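Local coordinates for ribulose bisphosphate carboxylase (PDB 6HUN), which probably catalyses the magnesium-dependent addition of carbon dioxide and water to ribulose 1,5-bisphosphate, yielding two molecules of 3-phosphoglycerate, at residues D200-D205 against K238-N243; E185-V190 against K221-A226; P178-T183 against A209-C214; P153-Q158 against G323-H328; R349-Q354 against V376-S381. All coordinates share one frame; numbering follows the deposited sequence. Where two conformers were deposited one is given.

In the fold
All five contacts belong to the eight-stranded parallel barrel of the catalytic domain. Contact 1 pairs two neighbouring strands and carries two of the predicted magnesium ligands. Contact 2 packs the helices outside those strands, its centre 11 Å from that of contact 1, and D204 OD1 bonds to Y187 OH (2.9 Å) between the two layers. Contact 3 joins the loops leading into the same helices; there K179 NZ meets D205 OD2 at 2.9 Å, tying a predicted substrate-binding lysine to the metal site. Contacts 4 and 5, with centres 9 Å apart, lie on adjacent strands further round the barrel, where the predicted substrate-binding residues H328 and S381 meet through NE2 and OG at 2.6 Å.

Contact 1: D200-D205 against K238-N243; sequences DLVKDD and KGYLAN
D204 is the polar hub, each of its carboxylate oxygens held by a different part of segment 238-243. The Y240 hydroxyl donates to D204 OD1 at 2.6 Å on the syn side, with the phenol ring almost perpendicular to the carboxylate (83°). N243 N gives a nearly straight bond to D204 OD2 (2.9 Å) from the anti side, and R219 adds a salt bridge there. Next come the backbone bonds of the parallel pair, such as L241 N to V202 O at 2.8 Å. The Y240 ring runs along the strands because its CG is anti to the backbone N (chi1 177°), which sets V202 O at the ring edge and V202 CG1 3.8 Å from Y240 CD1. On the sheet's other face L241 CD1 lies 3.7 Å from K203 CG, while a CB on G239 would clash with L201 CD2. These are adjacent strands of a TIM barrel, and the site is rubisco's: K203, unmodified here and about 3 Å from a bound calcium ion at nearest atoms, and D205 are predicted magnesium ligands, K203 NZ bonding to Q403 OE1 and D205 OD2 pairing with K179.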
# COMPACT_ATOMS: atom_id res chain seq x y z
N ASP A 200 20.49 22.48 -4.58
CA ASP A 200 19.56 23.18 -3.70
C ASP A 200 19.09 22.29 -2.56
O ASP A 200 18.91 22.78 -1.45
CB ASP A 200 18.34 23.67 -4.49
CG ASP A 200 18.73 24.43 -5.75
OD1 ASP A 200 19.42 25.50 -5.65
OD2 ASP A 200 18.35 23.93 -6.84
N LEU A 201 18.93 21.00 -2.82
CA LEU A 201 18.34 20.06 -1.86
C LEU A 201 19.21 18.82 -1.80
O LEU A 201 19.57 18.25 -2.84
CB LEU A 201 16.91 19.66 -2.24
CG LEU A 201 15.90 20.79 -2.33
CD1 LEU A 201 14.71 20.26 -3.08
CD2 LEU A 201 15.47 21.25 -0.94
N VAL A 202 19.55 18.39 -0.57
CA VAL A 202 20.16 17.08 -0.39
C VAL A 202 19.03 16.14 0.03
O VAL A 202 18.12 16.53 0.75
CB VAL A 202 21.32 17.13 0.64
CG1 VAL A 202 20.90 17.88 1.86
CG2 VAL A 202 21.80 15.72 0.99
N LYS A 203 19.04 14.95 -0.51
CA LYS A 203 17.88 14.06 -0.36
C LYS A 203 18.30 12.73 0.20
O LYS A 203 19.21 12.09 -0.33
CB LYS A 203 17.20 13.86 -1.72
CG LYS A 203 15.89 13.04 -1.77
CD LYS A 203 15.54 12.98 -3.28
CE LYS A 203 14.26 12.23 -3.55
NZ LYS A 203 14.45 10.94 -4.31
N ASP A 204 17.59 12.27 1.23
CA ASP A 204 17.83 10.94 1.73
C ASP A 204 17.35 9.93 0.70
O ASP A 204 16.38 10.18 -0.02
CB ASP A 204 17.02 10.69 3.02
CG ASP A 204 17.68 11.23 4.25
OD1 ASP A 204 18.88 11.70 4.23
OD2 ASP A 204 16.94 11.20 5.26
N ASP A 205 17.93 8.75 0.69
CA ASP A 205 17.31 7.77 -0.18
C ASP A 205 16.10 7.14 0.53
O ASP A 205 15.89 7.32 1.73
CB ASP A 205 18.32 6.72 -0.62
CG ASP A 205 18.05 6.22 -2.05
OD1 ASP A 205 17.80 7.05 -2.96
OD2 ASP A 205 18.09 5.00 -2.27
N LYS A 238 19.14 26.55 1.15
CA LYS A 238 19.27 25.14 0.85
C LYS A 238 18.31 24.39 1.76
O LYS A 238 17.89 24.91 2.79
CB LYS A 238 20.68 24.60 1.11
CG LYS A 238 21.81 25.53 0.61
CD LYS A 238 22.13 25.14 -0.82
CE LYS A 238 23.26 26.07 -1.41
NZ LYS A 238 23.75 25.60 -2.75
N GLY A 239 17.97 23.18 1.40
CA GLY A 239 17.05 22.40 2.21
C GLY A 239 17.44 20.94 2.21
O GLY A 239 18.23 20.51 1.39
N TYR A 240 16.84 20.17 3.14
CA TYR A 240 17.16 18.75 3.29
C TYR A 240 15.86 17.95 3.19
O TYR A 240 14.90 18.26 3.91
CB TYR A 240 17.83 18.53 4.65
CG TYR A 240 18.19 17.12 5.04
CD1 TYR A 240 18.38 16.12 4.09
CD2 TYR A 240 18.29 16.77 6.38
CE1 TYR A 240 18.70 14.82 4.48
CE2 TYR A 240 18.61 15.49 6.78
CZ TYR A 240 18.81 14.52 5.84
OH TYR A 240 19.14 13.26 6.25
N LEU A 241 15.81 16.97 2.28
CA LEU A 241 14.59 16.13 2.18
C LEU A 241 14.87 14.96 3.11
O LEU A 241 15.39 13.92 2.70
CB LEU A 241 14.28 15.71 0.73
CG LEU A 241 14.23 16.83 -0.34
CD1 LEU A 241 14.09 16.28 -1.80
CD2 LEU A 241 13.13 17.86 -0.03
N ALA A 242 14.53 15.14 4.38
CA ALA A 242 14.82 14.18 5.44
C ALA A 242 13.75 13.12 5.46
O ALA A 242 12.56 13.43 5.56
CB ALA A 242 14.88 14.85 6.81
N ASN A 243 14.17 11.86 5.42
CA ASN A 243 13.21 10.76 5.34
C ASN A 243 12.65 10.45 6.74
O ASN A 243 13.36 9.93 7.60
CB ASN A 243 13.87 9.54 4.71
CG ASN A 243 12.85 8.54 4.18
OD1 ASN A 243 11.74 8.52 4.65
ND2 ASN A 243 13.18 7.79 3.14

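Contact 2: E185-V190 against K221-A226; sequences EEYGRV and KEVMKA
Y187 turns the edge of its ring, not a face, to V223: the methyl CG2 lies near the ring plane, 3.7 Å from CD1 and 4.0 Å from CE1. The two side chains cross at a slant on the buried side of the helix pair, where both also touch Y240 of the strand beneath. Beside them G188 supplies the closest backbone approach, its CA 4.7 Å from that of E222. A side chain at this glycine would start out pointing at the other helix, and its CB would collide with E222 CB. The two helices, whose axes come within 8.0 Å at 25°, are neighbours in the outer layer of the TIM barrel and run in nearly the same direction, as successive barrel helices do. A226 points its methyl at helix 184-196 and meets G188 O at 3.5 Å.

E222 has CG anti to its carbonyl carbon (chi1 -71°), which brings CG to 3.9 Å from E185 N; the bend at chi2 (-60°) then lays the carboxylate beside helix 184-196, OE1 resting 3.8 Å from E185 CA. Its other oxygen, OE2, is met on the syn side by K225 NZ at 3.2 Å, a salt bridge one turn along the same helix. With an alanine here, K225 would probably lose its salt-bridge mate and a gap would be likely to open beside E185. Further round helix 184-196, E186 bonds to S79 of the second subunit, while V190 packs on V76 of that chain.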
# COMPACT_ATOMS: atom_id res chain seq x y z
N GLU A 185 28.60 11.76 11.04
CA GLU A 185 29.71 12.65 10.70
C GLU A 185 30.02 12.57 9.21
O GLU A 185 30.09 13.60 8.53
CB GLU A 185 30.94 12.31 11.56
CG GLU A 185 31.40 10.84 11.46
CD GLU A 185 30.94 9.91 12.62
OE1 GLU A 185 31.81 9.24 13.23
OE2 GLU A 185 29.72 9.84 12.92
N GLU A 186 30.14 11.35 8.68
CA GLU A 186 30.51 11.17 7.27
C GLU A 186 29.42 11.71 6.35
O GLU A 186 29.72 12.44 5.40
CB GLU A 186 30.81 9.70 6.98
CG GLU A 186 32.02 9.14 7.74
CD GLU A 186 32.03 7.61 7.88
OE1 GLU A 186 31.08 6.94 7.36
OE2 GLU A 186 32.98 7.07 8.50
N TYR A 187 28.16 11.36 6.62
CA TYR A 187 27.06 11.91 5.81
C TYR A 187 27.06 13.44 5.78
O TYR A 187 26.71 14.04 4.75
CB TYR A 187 25.74 11.41 6.37
CG TYR A 187 24.61 11.37 5.38
CD1 TYR A 187 23.50 12.19 5.55
CD2 TYR A 187 24.64 10.51 4.29
CE1 TYR A 187 22.43 12.14 4.67
CE2 TYR A 187 23.55 10.45 3.41
CZ TYR A 187 22.47 11.29 3.60
OH TYR A 187 21.38 11.27 2.74
N GLY A 188 27.40 14.09 6.89
CA GLY A 188 27.38 15.54 6.93
C GLY A 188 28.44 16.18 6.04
O GLY A 188 28.18 17.20 5.40
N ARG A 189 29.63 15.59 5.97
CA ARG A 189 30.63 16.13 5.04
C ARG A 189 30.19 15.91 3.59
O ARG A 189 30.38 16.80 2.75
CB ARG A 189 32.02 15.54 5.29
CG ARG A 189 32.50 15.61 6.75
CD ARG A 189 33.98 15.19 6.93
NE ARG A 189 34.18 13.77 6.64
CZ ARG A 189 34.50 12.84 7.54
NH1 ARG A 189 34.65 13.17 8.81
NH2 ARG A 189 34.62 11.57 7.17
N VAL A 190 29.58 14.76 3.27
CA VAL A 190 29.12 14.51 1.90
C VAL A 190 28.10 15.56 1.47
O VAL A 190 28.13 16.05 0.33
CB VAL A 190 28.54 13.08 1.75
CG1 VAL A 190 28.02 12.84 0.33
CG2 VAL A 190 29.59 12.04 2.10
N LYS A 221 21.28 16.56 12.67
CA LYS A 221 22.21 17.57 13.18
C LYS A 221 23.39 17.78 12.22
O LYS A 221 23.77 18.92 11.93
CB LYS A 221 22.74 17.15 14.54
CG LYS A 221 21.68 16.94 15.62
CD LYS A 221 22.32 16.51 16.95
CE LYS A 221 23.03 17.67 17.64
NZ LYS A 221 24.36 18.02 17.03
N GLU A 222 24.01 16.69 11.77
CA GLU A 222 25.18 16.83 10.91
C GLU A 222 24.84 17.45 9.56
O GLU A 222 25.66 18.18 8.99
CB GLU A 222 25.86 15.48 10.70
CG GLU A 222 26.57 14.94 11.91
CD GLU A 222 27.66 15.86 12.36
OE1 GLU A 222 28.59 16.15 11.55
OE2 GLU A 222 27.57 16.33 13.53
N VAL A 223 23.65 17.17 9.02
CA VAL A 223 23.27 17.77 7.75
C VAL A 223 22.86 19.23 7.92
O VAL A 223 23.18 20.07 7.07
CB VAL A 223 22.17 16.95 7.05
CG1 VAL A 223 21.71 17.64 5.73
CG2 VAL A 223 22.68 15.55 6.80
N MET A 224 22.21 19.58 9.03
CA MET A 224 21.73 20.95 9.21
C MET A 224 22.87 21.91 9.49
O MET A 224 22.78 23.09 9.14
CB MET A 224 20.71 21.03 10.33
CG MET A 224 19.40 20.32 10.01
SD MET A 224 18.73 20.72 8.37
CE MET A 224 18.48 22.53 8.55
N LYS A 225 23.95 21.41 10.10
CA LYS A 225 25.20 22.18 10.22
C LYS A 225 25.84 22.36 8.84
O LYS A 225 26.37 23.44 8.54
CB LYS A 225 26.14 21.46 11.19
CG LYS A 225 27.40 22.18 11.62
CD LYS A 225 28.31 21.24 12.42
CE LYS A 225 27.52 20.08 13.08
NZ LYS A 225 28.35 19.37 14.12
N ALA A 226 25.78 21.33 7.99
CA ALA A 226 26.31 21.45 6.63
C ALA A 226 25.51 22.46 5.81
O ALA A 226 26.10 23.22 5.03
CB ALA A 226 26.31 20.11 5.90

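Contact 3: P178-T183 against A209-C214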
# COMPACT_ATOMS: atom_id res chain seq x y z
N PRO A 178 27.41 6.12 -1.79
CA PRO A 178 26.30 5.15 -1.86
C PRO A 178 25.12 5.62 -1.03
O PRO A 178 25.31 6.50 -0.18
CB PRO A 178 26.91 3.88 -1.29
CG PRO A 178 27.98 4.42 -0.32
CD PRO A 178 28.55 5.62 -0.99
N LYS A 179 23.93 5.04 -1.24
CA LYS A 179 22.76 5.54 -0.54
C LYS A 179 22.78 5.18 0.94
O LYS A 179 22.13 5.87 1.73
CB LYS A 179 21.47 5.03 -1.21
CG LYS A 179 21.55 3.58 -1.72
CD LYS A 179 20.44 3.20 -2.69
CE LYS A 179 19.45 2.20 -2.06
NZ LYS A 179 18.18 2.17 -2.85
N LEU A 180 23.53 4.14 1.33
CA LEU A 180 23.69 3.82 2.74
C LEU A 180 25.14 3.48 3.02
O LEU A 180 25.89 3.09 2.12
CB LEU A 180 22.79 2.66 3.20
CG LEU A 180 21.28 2.87 3.35
CD1 LEU A 180 20.64 1.60 3.93
CD2 LEU A 180 20.90 4.06 4.19
N GLY A 181 25.55 3.67 4.28
CA GLY A 181 26.89 3.30 4.70
C GLY A 181 27.68 4.38 5.44
O GLY A 181 28.78 4.12 5.93
N TYR A 182 27.13 5.59 5.51
CA TYR A 182 27.76 6.74 6.13
C TYR A 182 27.34 6.86 7.60
O TYR A 182 26.16 6.72 7.93
CB TYR A 182 27.39 8.02 5.37
CG TYR A 182 28.02 8.14 3.99
CD1 TYR A 182 29.40 8.26 3.85
CD2 TYR A 182 27.24 8.13 2.83
CE1 TYR A 182 29.99 8.37 2.61
CE2 TYR A 182 27.83 8.24 1.56
CZ TYR A 182 29.21 8.36 1.47
OH TYR A 182 29.85 8.47 0.24
N THR A 183 28.30 7.15 8.47
CA THR A 183 27.95 7.60 9.82
C THR A 183 27.40 9.03 9.75
O THR A 183 27.50 9.69 8.71
CB THR A 183 29.16 7.51 10.75
OG1 THR A 183 30.21 8.35 10.26
CG2 THR A 183 29.66 6.07 10.83
N ALA A 209 16.15 5.64 7.19
CA ALA A 209 15.14 5.92 8.20
C ALA A 209 15.88 6.29 9.48
O ALA A 209 16.51 7.36 9.55
CB ALA A 209 14.19 4.72 8.42
N SER A 210 15.89 5.41 10.48
CA SER A 210 16.73 5.63 11.63
C SER A 210 17.42 4.34 12.07
O SER A 210 17.34 3.94 13.22
CB SER A 210 15.96 6.23 12.80
OG SER A 210 16.88 6.73 13.80
N GLN A 211 18.15 3.72 11.15
CA GLN A 211 18.96 2.56 11.49
C GLN A 211 20.04 2.90 12.51
O GLN A 211 20.46 4.06 12.62
CB GLN A 211 19.60 1.99 10.23
CG GLN A 211 18.58 1.39 9.24
CD GLN A 211 18.13 2.38 8.16
OE1 GLN A 211 18.01 3.57 8.39
NE2 GLN A 211 17.87 1.85 6.97
N PRO A 212 20.52 1.91 13.26
CA PRO A 212 21.52 2.18 14.30
C PRO A 212 22.82 2.81 13.81
O PRO A 212 23.45 3.58 14.56
CB PRO A 212 21.76 0.79 14.91
CG PRO A 212 20.45 0.12 14.76
CD PRO A 212 19.88 0.59 13.44
N PHE A 213 23.26 2.50 12.59
CA PHE A 213 24.56 3.03 12.20
C PHE A 213 24.52 4.53 11.93
O PHE A 213 25.58 5.15 11.84
CB PHE A 213 25.11 2.29 10.97
CG PHE A 213 24.37 2.60 9.71
CD1 PHE A 213 24.79 3.63 8.88
CD2 PHE A 213 23.25 1.86 9.34
CE1 PHE A 213 24.10 3.93 7.71
CE2 PHE A 213 22.55 2.16 8.16
CZ PHE A 213 22.98 3.21 7.37
N CYS A 214 23.32 5.11 11.84
CA CYS A 214 23.10 6.50 11.47
C CYS A 214 21.69 6.93 11.86
O CYS A 214 20.79 7.03 11.01
CB CYS A 214 23.30 6.73 9.97
SG CYS A 214 23.57 8.50 9.55
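F213 presents the edge of its ring to segment 178-183: L180 CD2 lies in the ring plane, 3.9 Å from CZ, and Y182 O lies in it too, 3.5 Å from CE1. G181 N approaches more obliquely, 3.7 Å from CE1. The ring also meets that of W80 of the second subunit, the two planes inclined at about 25°. With CG between the backbone N and the carbonyl carbon (chi1 71°), the phenyl group is brought across toward the opposite loop, and L180 crosses it at about a right angle. L180 sends its two methyls to different partners, CD2 to the ring and CD1 to Q211 NE2.

The segments belong to the loops that follow the first two barrel strands and lead into helices 184-196 and 216-234. In rubisco such loops at the C-terminal ends of the strands line the active site, completed by the N-terminal domain of the partner chain. Accordingly K179, predicted to bind substrate, forms a salt bridge with E65 of the second subunit, and Q211 NE2 reaches L109 O of that chain.

Y182 O is buried without a hydrogen-bonding partner, packed against the phenyl edge and against C214 CB at 3.5 Å. G181 N is also buried with no such partner. An alanine in place of F213 would probably leave L180 and W80 of the second subunit without their aromatic neighbour and open a gap beside G181. Q211 OE1 accepts from A209 N at 3.0 Å and NE2 also bonds to N207 O, so both ends hold the amide's rotation; T183 caps the helix that follows.

Contact 4: P153-Q158 against G323-H328; sequences PNKGIQ and GVDHVH
D325 reaches the K155-G156 turn by placing CG anti to its own carbonyl carbon (chi1 -63°) and turning the carboxylate about CB-CG (chi2 -73°) so that OD1 faces the two amides. One oxygen then does the gripping. OD1 accepts from K155 N at 2.9 Å on its syn side and from G156 N at 2.8 Å on its anti side, and both donors come from the same face of the carboxylate plane. The bond from G156 is the straighter of the two, and the positive phi of this residue suits a glycine at the turn. Two amides converging on one oxygen would be expected to favour the charged form of the aspartate.

The second oxygen, OD2, works through water and the neighbouring strand. A water donates to OD2 (2.7 Å) and to G323 O (2.6 Å) while accepting from N154 N at 2.9 Å, so a single molecule links three residues; I292 N binds OD2 as well. P153 packs against the same group through its ring atoms, CG lying 3.2 Å from V324 O and CB 3.3 Å from D325 OD1. V324 O is buried here with no hydrogen-bonding partner.

The contact thus fastens the chain entering helix 156-164 to the turn between helix 312-322 and barrel strand 326-328. G323 ends helix 312-322 as the C-prime residue of a Schellman motif. N154 packs on helix 275-288, and D325 itself touches V160 of helix 156-164 while its backbone bonds to I292 and F377 on the flanking strands.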
# COMPACT_ATOMS: atom_id res chain seq x y z
N PRO A 153 -1.57 20.13 -1.49
CA PRO A 153 -0.24 20.51 -1.02
C PRO A 153 -0.31 21.70 -0.06
O PRO A 153 -1.17 22.60 -0.20
CB PRO A 153 0.51 20.87 -2.33
CG PRO A 153 -0.23 20.10 -3.44
CD PRO A 153 -1.69 20.07 -2.96
N ASN A 154 0.58 21.67 0.94
CA ASN A 154 0.68 22.77 1.91
C ASN A 154 1.33 23.98 1.25
O ASN A 154 0.93 25.13 1.46
CB ASN A 154 1.54 22.36 3.08
CG ASN A 154 1.47 23.37 4.25
OD1 ASN A 154 0.47 24.02 4.43
ND2 ASN A 154 2.53 23.46 5.05
N LYS A 155 2.34 23.72 0.44
CA LYS A 155 3.18 24.77 -0.15
C LYS A 155 3.02 24.87 -1.65
O LYS A 155 2.84 25.98 -2.17
CB LYS A 155 4.65 24.54 0.18
CG LYS A 155 4.98 24.66 1.70
CD LYS A 155 4.79 26.07 2.14
CE LYS A 155 5.01 26.16 3.64
NZ LYS A 155 5.11 27.59 3.97
N GLY A 156 2.99 23.75 -2.33
CA GLY A 156 2.91 23.72 -3.79
C GLY A 156 4.20 24.24 -4.43
O GLY A 156 5.19 24.56 -3.78
N ILE A 157 4.16 24.33 -5.76
CA ILE A 157 5.29 24.86 -6.52
C ILE A 157 5.69 26.24 -5.97
O ILE A 157 6.86 26.51 -5.67
CB ILE A 157 4.89 24.95 -7.99
CG1 ILE A 157 4.68 23.48 -8.50
CG2 ILE A 157 6.01 25.63 -8.79
CD1 ILE A 157 4.36 23.39 -10.02
N GLN A 158 4.73 27.12 -5.84
CA GLN A 158 5.09 28.50 -5.50
C GLN A 158 5.60 28.60 -4.07
O GLN A 158 6.54 29.35 -3.80
CB GLN A 158 3.92 29.44 -5.77
CG GLN A 158 3.63 29.66 -7.29
CD GLN A 158 4.86 29.92 -8.22
OE1 GLN A 158 5.74 30.74 -7.95
NE2 GLN A 158 4.88 29.22 -9.35
N GLY A 323 -1.64 15.54 -0.27
CA GLY A 323 -0.89 16.72 0.11
C GLY A 323 0.61 16.64 -0.02
O GLY A 323 1.28 17.44 0.64
N VAL A 324 1.18 15.82 -0.96
CA VAL A 324 2.61 16.01 -1.26
C VAL A 324 2.81 17.34 -1.97
O VAL A 324 1.92 17.85 -2.67
CB VAL A 324 3.18 14.83 -2.08
CG1 VAL A 324 2.81 13.45 -1.38
CG2 VAL A 324 2.67 14.86 -3.47
N ASP A 325 3.99 17.92 -1.77
CA ASP A 325 4.39 19.09 -2.56
C ASP A 325 5.26 18.71 -3.74
O ASP A 325 5.42 19.53 -4.68
CB ASP A 325 5.16 20.07 -1.72
CG ASP A 325 4.31 20.63 -0.58
OD1 ASP A 325 3.43 21.44 -0.88
OD2 ASP A 325 4.47 20.14 0.55
N HIS A 326 5.87 17.52 -3.72
CA HIS A 326 6.70 17.05 -4.81
C HIS A 326 6.39 15.57 -5.05
O HIS A 326 6.18 14.82 -4.10
CB HIS A 326 8.22 17.07 -4.58
CG HIS A 326 8.77 18.23 -3.81
ND1 HIS A 326 9.95 18.11 -3.10
CD2 HIS A 326 8.39 19.52 -3.70
CE1 HIS A 326 10.28 19.29 -2.59
NE2 HIS A 326 9.34 20.16 -2.93
N VAL A 327 6.45 15.12 -6.30
CA VAL A 327 6.22 13.67 -6.52
C VAL A 327 6.90 13.24 -7.82
O VAL A 327 6.97 14.01 -8.79
CB VAL A 327 4.71 13.30 -6.52
CG1 VAL A 327 4.06 13.68 -7.82
CG2 VAL A 327 4.54 11.72 -6.35
N HIS A 328 7.43 12.04 -7.83
CA HIS A 328 8.16 11.59 -9.01
C HIS A 328 7.14 11.11 -10.05
O HIS A 328 6.23 10.34 -9.71
CB HIS A 328 9.11 10.46 -8.60
CG HIS A 328 10.18 10.16 -9.59
ND1 HIS A 328 9.93 9.68 -10.85
CD2 HIS A 328 11.53 10.25 -9.48
CE1 HIS A 328 11.06 9.51 -11.50
NE2 HIS A 328 12.06 9.84 -10.69
O HOH W 1 2.19 19.52 1.90

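Contact 5: R349-Q354 against V376-S381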
# COMPACT_ATOMS: atom_id res chain seq x y z
N ARG A 349 1.16 16.86 -16.30
CA ARG A 349 -0.01 17.73 -16.41
C ARG A 349 -0.96 17.53 -15.26
O ARG A 349 -1.48 18.51 -14.70
CB ARG A 349 -0.76 17.53 -17.73
CG ARG A 349 -0.07 18.03 -18.98
CD ARG A 349 -0.93 17.68 -20.22
NE ARG A 349 -2.18 18.44 -20.17
CZ ARG A 349 -3.39 17.99 -20.52
NH1 ARG A 349 -4.43 18.82 -20.41
NH2 ARG A 349 -3.57 16.75 -20.99
N ILE A 350 -1.21 16.28 -14.86
CA ILE A 350 -2.22 16.10 -13.81
C ILE A 350 -1.74 16.62 -12.44
O ILE A 350 -2.56 17.03 -11.62
CB ILE A 350 -2.68 14.63 -13.73
CG1 ILE A 350 -3.99 14.52 -12.87
CG2 ILE A 350 -1.57 13.67 -13.11
CD1 ILE A 350 -5.19 15.29 -13.52
N VAL A 351 -0.44 16.64 -12.16
CA VAL A 351 0.01 17.15 -10.86
C VAL A 351 0.26 18.66 -10.88
O VAL A 351 0.26 19.28 -9.79
CB VAL A 351 1.26 16.41 -10.33
CG1 VAL A 351 1.01 14.87 -10.29
CG2 VAL A 351 2.51 16.70 -11.18
N ARG A 352 0.45 19.30 -12.07
CA ARG A 352 0.77 20.72 -12.06
C ARG A 352 -0.41 21.60 -12.45
O ARG A 352 -0.40 22.78 -12.10
CB ARG A 352 1.90 21.06 -13.04
CG ARG A 352 3.21 20.46 -12.63
CD ARG A 352 4.29 21.30 -13.39
NE ARG A 352 4.17 21.18 -14.85
CZ ARG A 352 5.23 21.03 -15.66
NH1 ARG A 352 6.43 20.90 -15.13
NH2 ARG A 352 5.09 20.93 -16.97
N GLU A 353 -1.33 21.12 -13.26
CA GLU A 353 -2.34 22.01 -13.84
C GLU A 353 -3.47 22.36 -12.88
O GLU A 353 -3.79 21.62 -11.94
CB GLU A 353 -2.91 21.39 -15.09
CG GLU A 353 -1.88 21.47 -16.19
CD GLU A 353 -2.41 21.03 -17.51
OE1 GLU A 353 -3.42 20.28 -17.53
OE2 GLU A 353 -1.81 21.39 -18.52
N GLN A 354 -4.08 23.53 -13.11
CA GLN A 354 -5.26 23.86 -12.33
C GLN A 354 -6.53 23.26 -12.92
O GLN A 354 -7.53 23.14 -12.20
CB GLN A 354 -5.42 25.39 -12.20
CG GLN A 354 -4.66 25.96 -10.99
CD GLN A 354 -4.56 24.96 -9.80
OE1 GLN A 354 -3.46 24.47 -9.51
NE2 GLN A 354 -5.68 24.71 -9.09
N VAL A 376 1.69 20.60 -7.77
CA VAL A 376 2.76 19.78 -7.20
C VAL A 376 3.99 19.92 -8.11
O VAL A 376 3.84 19.92 -9.31
CB VAL A 376 2.28 18.30 -7.16
CG1 VAL A 376 3.45 17.40 -6.85
CG2 VAL A 376 1.15 18.21 -6.06
N PHE A 377 5.21 19.90 -7.53
CA PHE A 377 6.46 19.81 -8.33
C PHE A 377 6.67 18.39 -8.85
O PHE A 377 6.91 17.49 -8.06
CB PHE A 377 7.68 20.18 -7.48
CG PHE A 377 8.22 21.56 -7.71
CD1 PHE A 377 8.64 22.00 -8.99
CD2 PHE A 377 8.34 22.43 -6.63
CE1 PHE A 377 9.16 23.29 -9.20
CE2 PHE A 377 8.84 23.71 -6.83
CZ PHE A 377 9.23 24.16 -8.08
N PRO A 378 6.67 18.17 -10.16
CA PRO A 378 7.10 16.87 -10.67
C PRO A 378 8.59 16.76 -10.45
O PRO A 378 9.34 17.74 -10.58
CB PRO A 378 6.77 16.93 -12.18
CG PRO A 378 5.96 18.13 -12.36
CD PRO A 378 6.22 19.09 -11.21
N VAL A 379 9.02 15.54 -10.16
CA VAL A 379 10.44 15.25 -9.98
C VAL A 379 10.90 14.39 -11.15
O VAL A 379 10.28 13.37 -11.47
CB VAL A 379 10.67 14.55 -8.64
CG1 VAL A 379 12.12 14.08 -8.53
CG2 VAL A 379 10.19 15.49 -7.50
N ALA A 380 11.97 14.83 -11.80
CA ALA A 380 12.56 14.07 -12.90
C ALA A 380 13.86 13.43 -12.44
O ALA A 380 14.64 14.03 -11.68
CB ALA A 380 12.81 14.98 -14.11
N SER A 381 14.12 12.22 -12.90
CA SER A 381 15.31 11.52 -12.45
C SER A 381 15.57 10.40 -13.43
O SER A 381 14.70 10.03 -14.22
CB SER A 381 15.14 10.96 -11.04
OG SER A 381 14.60 9.66 -11.16
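V376 opens the walk with its backbone amide, which donates to V351 O at 2.8 Å; the bond is fairly straight at nitrogen (161°), but the donor stands 29° out of the carbonyl plane. The carbonyl belongs to the last turn of helix 339-352, so the chain entering the strand binds the very end of the helix. The V376 side chain makes apolar contact with that of V351, the two CB atoms 3.8 Å apart. Its own carbonyl oxygen is approached by aliphatic hydrogens, R352 CG lying 3.4 Å away.

F377 points away from the helix end, and its side chain packs on helix 156-164; P378 turns back. The pyrrolidine ring of P378 packs against two residues of the helix end. R352 crosses it at about a right angle, CG 3.6 Å from P378 CD and CD 3.7 Å from P378 CG. From the other residue V351 CG2, which lies between the backbone N and the carbonyl carbon, comes to 3.9 Å from P378 CG, the two side chains sliding past each other in opposite directions. Beyond P378 the strand leaves the helix and runs on to S381, predicted to bind substrate.

This is the joint between the sixth helix of the TIM barrel and its seventh strand. Apart from the single amide-to-carbonyl bond it is largely apolar: R352 lends its methylenes to the proline, with its guanidinium obliquely near, while R352 NH1 bonds to the carbonyl oxygens of M396 and D399. The chemistry implies one directional link at the helix end and shape-fitted hydrocarbon packing over the rest, the polar end of R352 being hydrogen-bonded outside the two segments.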